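L-ribulose 3-epimerase (Mesorhizobium loti, PDB 3VYL) catalyses the C3 epimerization of L-ribulose, probably also acts less efficiently on D-psicose and D-tagatose, and binds manganese. Local coordinates at residues V61-S74 and L98-H111. Sequence-based numbering, arbitrary orientation.
Sequences VAISIGLPADGDIS and LGGRKVAGILSAGH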
ATOM      1  N   VAL A  61     -13.360   1.914  31.491  1.00 34.69           N
ATOM      2  CA  VAL A  61     -14.432   1.063  30.995  1.00 35.46           C
ATOM      3  C   VAL A  61     -15.321   1.809  29.995  1.00 35.18           C
ATOM      4  O   VAL A  61     -15.631   2.985  30.168  1.00 33.02           O
ATOM      5  CB  VAL A  61     -15.240   0.406  32.164  1.00 37.23           C
ATOM      6  CG1 VAL A  61     -15.892   1.456  33.067  1.00 36.79           C
ATOM      7  CG2 VAL A  61     -16.272  -0.599  31.648  1.00 37.11           C
ATOM      8  N   ALA A  62     -15.693   1.122  28.924  1.00 36.70           N
ATOM      9  CA  ALA A  62     -16.699   1.636  28.008  1.00 36.78           C
ATOM     10  C   ALA A  62     -17.763   0.560  27.833  1.00 36.54           C
ATOM     11  O   ALA A  62     -17.481  -0.627  27.983  1.00 38.44           O
ATOM     12  CB  ALA A  62     -16.068   1.988  26.678  1.00 36.02           C
ATOM     13  N   ILE A  63     -18.987   0.970  27.544  1.00 34.45           N
ATOM     14  CA  ILE A  63     -20.017   0.011  27.203  1.00 34.72           C
ATOM     15  C   ILE A  63     -20.508   0.232  25.765  1.00 36.08           C
ATOM     16  O   ILE A  63     -20.840   1.360  25.361  1.00 35.78           O
ATOM     17  CB  ILE A  63     -21.208   0.040  28.194  1.00 34.34           C
ATOM     18  CG1 ILE A  63     -20.731   0.019  29.655  1.00 33.30           C
ATOM     19  CG2 ILE A  63     -22.175  -1.107  27.908  1.00 34.48           C
ATOM     20  CD1 ILE A  63     -20.161  -1.299  30.146  1.00 32.35           C
ATOM     21  N   SER A  64     -20.540  -0.857  25.000  1.00 35.56           N
ATOM     22  CA  SER A  64     -21.062  -0.839  23.648  1.00 34.49           C
ATOM     23  C   SER A  64     -22.174  -1.849  23.560  1.00 35.15           C
ATOM     24  O   SER A  64     -22.077  -2.929  24.136  1.00 36.28           O
ATOM     25  CB  SER A  64     -19.972  -1.224  22.654  1.00 34.50           C
ATOM     26  OG  SER A  64     -19.598  -2.584  22.824  1.00 33.61           O
ATOM     27  N   ILE A  65     -23.224  -1.504  22.825  1.00 34.73           N
ATOM     28  CA  ILE A  65     -24.303  -2.443  22.534  1.00 33.16           C
ATOM     29  C   ILE A  65     -24.702  -2.289  21.070  1.00 34.28           C
ATOM     30  O   ILE A  65     -24.223  -1.380  20.373  1.00 33.38           O
ATOM     31  CB  ILE A  65     -25.548  -2.191  23.421  1.00 33.20           C
ATOM     32  CG1 ILE A  65     -26.149  -0.811  23.140  1.00 32.58           C
ATOM     33  CG2 ILE A  65     -25.211  -2.337  24.897  1.00 32.72           C
ATOM     34  CD1 ILE A  65     -27.588  -0.671  23.578  1.00 34.25           C
ATOM     35  N   GLY A  66     -25.576  -3.182  20.610  1.00 34.14           N
ATOM     36  CA  GLY A  66     -26.240  -3.040  19.324  1.00 33.46           C
ATOM     37  C   GLY A  66     -27.718  -3.199  19.578  1.00 34.15           C
ATOM     38  O   GLY A  66     -28.138  -4.241  20.067  1.00 38.13           O
ATOM     39  N   LEU A  67     -28.513  -2.178  19.273  1.00 33.30           N
ATOM     40  CA  LEU A  67     -29.948  -2.237  19.534  1.00 34.63           C
ATOM     41  C   LEU A  67     -30.558  -3.481  18.896  1.00 35.88           C
ATOM     42  O   LEU A  67     -30.153  -3.863  17.797  1.00 34.32           O
ATOM     43  CB  LEU A  67     -30.671  -0.969  19.037  1.00 34.54           C
ATOM     44  CG  LEU A  67     -30.535   0.337  19.843  1.00 33.29           C
ATOM     45  CD1 LEU A  67     -31.166   1.509  19.116  1.00 30.68           C
ATOM     46  CD2 LEU A  67     -31.130   0.198  21.238  1.00 34.37           C
ATOM     47  N   PRO A  68     -31.507  -4.140  19.603  1.00 38.68           N
ATOM     48  CA  PRO A  68     -32.230  -5.287  19.025  1.00 39.48           C
ATOM     49  C   PRO A  68     -33.293  -4.830  18.047  1.00 38.89           C
ATOM     50  O   PRO A  68     -33.731  -3.693  18.120  1.00 39.08           O
ATOM     51  CB  PRO A  68     -32.881  -5.947  20.246  1.00 38.34           C
ATOM     52  CG  PRO A  68     -33.026  -4.844  21.232  1.00 38.26           C
ATOM     53  CD  PRO A  68     -31.846  -3.939  21.025  1.00 38.11           C
ATOM     54  N   ALA A  69     -33.687  -5.709  17.130  1.00 42.08           N
ATOM     55  CA  ALA A  69     -34.777  -5.421  16.193  1.00 42.95           C
ATOM     56  C   ALA A  69     -36.014  -5.102  17.015  1.00 44.17           C
ATOM     57  O   ALA A  69     -36.841  -4.275  16.638  1.00 43.26           O
ATOM     58  CB  ALA A  69     -35.024  -6.613  15.283  1.00 40.14           C
ATOM     59  N   ASP A  70     -36.088  -5.771  18.165  1.00 48.24           N
ATOM     60  CA  ASP A  70     -37.080  -5.552  19.208  1.00 50.70           C
ATOM     61  C   ASP A  70     -37.093  -4.116  19.766  1.00 53.05           C
ATOM     62  O   ASP A  70     -38.137  -3.629  20.214  1.00 54.96           O
ATOM     63  CB  ASP A  70     -36.793  -6.530  20.346  1.00 53.02           C
ATOM     64  CG  ASP A  70     -37.962  -6.695  21.274  1.00 56.45           C
ATOM     65  OD1 ASP A  70     -39.089  -6.370  20.851  1.00 59.64           O
ATOM     66  OD2 ASP A  70     -37.755  -7.158  22.418  1.00 59.11           O
ATOM     67  N   GLY A  71     -35.952  -3.457  19.713  1.00 50.57           N
ATOM     68  CA  GLY A  71     -35.782  -2.133  20.224  1.00 45.17           C
ATOM     69  C   GLY A  71     -35.216  -1.121  19.270  1.00 44.12           C
ATOM     70  O   GLY A  71     -34.390  -0.372  19.660  1.00 47.55           O
ATOM     71  N   ASP A  72     -35.641  -1.078  18.029  1.00 39.63           N
ATOM     72  CA  ASP A  72     -35.084  -0.113  17.128  1.00 39.03           C
ATOM     73  C   ASP A  72     -35.726   1.260  17.196  1.00 39.38           C
ATOM     74  O   ASP A  72     -36.837   1.459  16.783  1.00 39.77           O
ATOM     75  CB  ASP A  72     -35.199  -0.643  15.723  1.00 39.32           C
ATOM     76  CG  ASP A  72     -34.603   0.267  14.735  1.00 39.68           C
ATOM     77  OD1 ASP A  72     -34.330   1.391  15.101  1.00 37.47           O
ATOM     78  OD2 ASP A  72     -34.401  -0.122  13.601  1.00 42.50           O
ATOM     79  N   ILE A  73     -34.940   2.228  17.607  1.00 38.88           N
ATOM     80  CA  ILE A  73     -35.365   3.593  17.840  1.00 39.58           C
ATOM     81  C   ILE A  73     -35.691   4.362  16.590  1.00 38.27           C
ATOM     82  O   ILE A  73     -36.132   5.468  16.663  1.00 38.53           O
ATOM     83  CB  ILE A  73     -34.338   4.400  18.639  1.00 39.71           C
ATOM     84  CG1 ILE A  73     -33.027   4.509  17.907  1.00 39.63           C
ATOM     85  CG2 ILE A  73     -34.047   3.739  19.947  1.00 40.98           C
ATOM     86  CD1 ILE A  73     -32.028   5.282  18.697  1.00 40.63           C
ATOM     87  N   SER A  74     -35.370   3.803  15.449  1.00 37.75           N
ATOM     88  CA  SER A  74     -35.768   4.359  14.183  1.00 38.19           C
ATOM     89  C   SER A  74     -37.075   3.829  13.674  1.00 37.95           C
ATOM     90  O   SER A  74     -37.559   4.299  12.704  1.00 39.71           O
ATOM     91  CB  SER A  74     -34.693   4.078  13.158  1.00 37.78           C
ATOM     92  OG  SER A  74     -34.296   2.746  13.244  1.00 37.89           O
ATOM     93  N   LEU A  98     -20.620   2.146  36.598  1.00 50.83           N
ATOM     94  CA  LEU A  98     -19.398   1.370  36.475  1.00 51.34           C
ATOM     95  C   LEU A  98     -18.163   2.288  36.475  1.00 51.13           C
ATOM     96  O   LEU A  98     -17.025   1.832  36.639  1.00 50.08           O
ATOM     97  CB  LEU A  98     -19.474   0.498  35.223  1.00 52.54           C
ATOM     98  CG  LEU A  98     -19.023  -0.966  35.262  1.00 52.97           C
ATOM     99  CD1 LEU A  98     -19.475  -1.689  36.520  1.00 52.96           C
ATOM    100  CD2 LEU A  98     -19.554  -1.672  34.022  1.00 53.60           C
ATOM    101  N   GLY A  99     -18.404   3.590  36.326  1.00 48.56           N
ATOM    102  CA  GLY A  99     -17.328   4.567  36.319  1.00 49.58           C
ATOM    103  C   GLY A  99     -16.724   4.663  34.935  1.00 50.63           C
ATOM    104  O   GLY A  99     -15.509   4.568  34.769  1.00 49.85           O
ATOM    105  N   GLY A 100     -17.591   4.830  33.943  1.00 50.28           N
ATOM    106  CA  GLY A 100     -17.190   4.942  32.553  1.00 47.33           C
ATOM    107  C   GLY A 100     -17.725   6.230  31.968  1.00 48.72           C
ATOM    108  O   GLY A 100     -18.682   6.812  32.487  1.00 49.03           O
ATOM    109  N   ARG A 101     -17.115   6.663  30.870  1.00 48.65           N
ATOM    110  CA  ARG A 101     -17.441   7.946  30.246  1.00 46.61           C
ATOM    111  C   ARG A 101     -18.111   7.800  28.873  1.00 42.47           C
ATOM    112  O   ARG A 101     -18.738   8.743  28.378  1.00 42.71           O
ATOM    113  CB  ARG A 101     -16.183   8.837  30.181  1.00 50.93           C
ATOM    114  CG  ARG A 101     -14.870   8.054  30.194  1.00 55.68           C
ATOM    115  CD  ARG A 101     -13.708   8.826  30.823  1.00 58.15           C
ATOM    116  NE  ARG A 101     -12.895   9.657  29.908  1.00 61.95           N
ATOM    117  CZ  ARG A 101     -12.756   9.502  28.584  1.00 60.25           C
ATOM    118  NH1 ARG A 101     -13.371   8.524  27.931  1.00 58.90           N
ATOM    119  NH2 ARG A 101     -11.980  10.341  27.901  1.00 58.00           N
ATOM    120  N   LYS A 102     -18.002   6.613  28.278  1.00 39.58           N
ATOM    121  CA  LYS A 102     -18.528   6.362  26.926  1.00 37.53           C
ATOM    122  C   LYS A 102     -19.568   5.231  26.828  1.00 36.00           C
ATOM    123  O   LYS A 102     -19.332   4.112  27.299  1.00 34.22           O
ATOM    124  CB  LYS A 102     -17.384   6.040  25.950  1.00 36.89           C
ATOM    125  CG  LYS A 102     -16.222   7.011  25.948  1.00 36.38           C
ATOM    126  CD  LYS A 102     -15.176   6.608  24.923  1.00 34.75           C
ATOM    127  CE  LYS A 102     -14.058   7.639  24.835  1.00 34.56           C
ATOM    128  NZ  LYS A 102     -14.516   8.954  24.303  1.00 31.95           N
ATOM    129  N   VAL A 103     -20.700   5.537  26.196  1.00 35.14           N
ATOM    130  CA  VAL A 103     -21.614   4.518  25.673  1.00 36.14           C
ATOM    131  C   VAL A 103     -21.456   4.491  24.150  1.00 35.99           C
ATOM    132  O   VAL A 103     -21.748   5.484  23.473  1.00 33.84           O
ATOM    133  CB  VAL A 103     -23.098   4.784  26.040  1.00 36.52           C
ATOM    134  CG1 VAL A 103     -24.017   3.794  25.334  1.00 36.35           C
ATOM    135  CG2 VAL A 103     -23.316   4.690  27.541  1.00 37.55           C
ATOM    136  N   ALA A 104     -21.068   3.351  23.608  1.00 36.51           N
ATOM    137  CA  ALA A 104     -20.797   3.195  22.190  1.00 37.05           C
ATOM    138  C   ALA A 104     -21.573   2.047  21.525  1.00 37.75           C
ATOM    139  O   ALA A 104     -22.373   1.425  22.135  1.00 37.40           O
ATOM    140  CB  ALA A 104     -19.308   3.046  21.977  1.00 35.65           C
ATOM    141  N   GLY A 105     -21.344   1.788  20.254  1.00 38.00           N
ATOM    142  CA  GLY A 105     -22.027   0.719  19.582  1.00 36.10           C
ATOM    143  C   GLY A 105     -23.032   1.207  18.592  1.00 36.12           C
ATOM    144  O   GLY A 105     -22.990   2.333  18.189  1.00 36.11           O
ATOM    145  N   ILE A 106     -23.924   0.332  18.179  1.00 35.03           N
ATOM    146  CA  ILE A 106     -24.953   0.711  17.248  1.00 34.12           C
ATOM    147  C   ILE A 106     -26.124   1.193  18.022  1.00 33.16           C
ATOM    148  O   ILE A 106     -26.828   0.465  18.622  1.00 32.62           O
ATOM    149  CB  ILE A 106     -25.368  -0.471  16.382  1.00 34.18           C
ATOM    150  CG1 ILE A 106     -24.150  -1.246  15.944  1.00 33.56           C
ATOM    151  CG2 ILE A 106     -26.056  -0.001  15.132  1.00 32.70           C
ATOM    152  CD1 ILE A 106     -24.430  -2.044  14.719  1.00 32.92           C
ATOM    153  N   LEU A 107     -26.287   2.487  17.970  1.00 32.37           N
ATOM    154  CA  LEU A 107     -27.123   3.224  18.844  1.00 31.17           C
ATOM    155  C   LEU A 107     -28.153   3.921  18.054  1.00 31.04           C
ATOM    156  O   LEU A 107     -29.000   4.547  18.592  1.00 31.04           O
ATOM    157  CB  LEU A 107     -26.263   4.260  19.518  1.00 30.00           C
ATOM    158  CG  LEU A 107     -25.702   4.012  20.896  1.00 31.13           C
ATOM    159  CD1 LEU A 107     -25.027   2.699  21.083  1.00 30.91           C
ATOM    160  CD2 LEU A 107     -24.742   5.102  21.236  1.00 31.75           C
ATOM    161  N   SER A 108     -28.055   3.832  16.754  1.00 29.96           N
ATOM    162  CA  SER A 108     -28.911   4.638  15.873  1.00 29.21           C
ATOM    163  C   SER A 108     -30.040   3.893  15.185  1.00 28.50           C
ATOM    164  O   SER A 108     -30.921   4.515  14.593  1.00 30.75           O
ATOM    165  CB  SER A 108     -28.046   5.286  14.799  1.00 29.59           C
ATOM    166  OG  SER A 108     -26.993   4.415  14.422  1.00 29.50           O
ATOM    167  N   ALA A 109     -29.994   2.567  15.225  1.00 26.97           N
ATOM    168  CA  ALA A 109     -30.931   1.725  14.495  1.00 26.17           C
ATOM    169  C   ALA A 109     -30.656   0.275  14.863  1.00 26.47           C
ATOM    170  O   ALA A 109     -29.688  -0.009  15.587  1.00 27.39           O
ATOM    171  CB  ALA A 109     -30.761   1.936  13.005  1.00 26.56           C
ATOM    172  N   GLY A 110     -31.487  -0.650  14.396  1.00 24.75           N
ATOM    173  CA  GLY A 110     -31.278  -2.056  14.746  1.00 25.21           C
ATOM    174  C   GLY A 110     -29.962  -2.603  14.216  1.00 25.20           C
ATOM    175  O   GLY A 110     -29.595  -2.328  13.079  1.00 25.34           O
ATOM    176  N   HIS A 111     -29.249  -3.354  15.055  1.00 25.63           N
ATOM    177  CA  HIS A 111     -28.068  -4.140  14.643  1.00 26.68           C
ATOM    178  C   HIS A 111     -28.460  -5.372  13.861  1.00 27.60           C
ATOM    179  O   HIS A 111     -29.033  -6.320  14.407  1.00 27.10           O
ATOM    180  CB  HIS A 111     -27.242  -4.551  15.866  1.00 25.72           C
ATOM    181  CG  HIS A 111     -25.907  -5.197  15.524  1.00 26.02           C
ATOM    182  ND1 HIS A 111     -25.196  -5.917  16.421  1.00 26.36           N
ATOM    183  CD2 HIS A 111     -25.165  -5.205  14.345  1.00 25.33           C
ATOM    184  CE1 HIS A 111     -24.053  -6.347  15.849  1.00 24.70           C
ATOM    185  NE2 HIS A 111     -24.041  -5.918  14.579  1.00 25.00           N
TER
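I63 reaches over L98 of segment 98-111: its CD1 lies 3.9 Å from CD2 of L98, the two branched chains crossing at about a right angle, and V61 CG2 meets the same methyl. Beyond this apolar corner the backbones pair as parallel strands. I63 N donates to K102 O, and I63 O accepts A104 N at 2.7 Å; I65 repeats the pattern with A104 and I106. Glycine suits position 105, where positive phi and the nearby I65 O leave no place for a CB. Small S64 and A104 share the face toward the barrel interior; S64 OG bonds to E36, and of the manganese ligands H206 lies near S64 and E147 near G105. L67 CD1 lies 3.8 Å from L107 O, while L67 O accepts H111 N at 2.9 Å. The H111 ring takes I106 CG1 over one face, 4.2 Å above the plane and toward the rim, and its NE2 bonds to E153. D72, with CG anti to the backbone N (chi1 -178°), extends its carboxylate to G110, where OD2 accepts a weak bond from G110 N at 3.1 Å; OD1, less surely placed, accepts S74 N in an Asx turn. With an alanine here, G110 N would probably lose its acceptor and the turn its side-chain bond. The strands are neighbours in the TIM barrel, joined by helix 78-98 in a beta-alpha-beta unit; that helix covers I63, I65 and V103, helix 47-57 packs on L98, and helix 120-139 on I73.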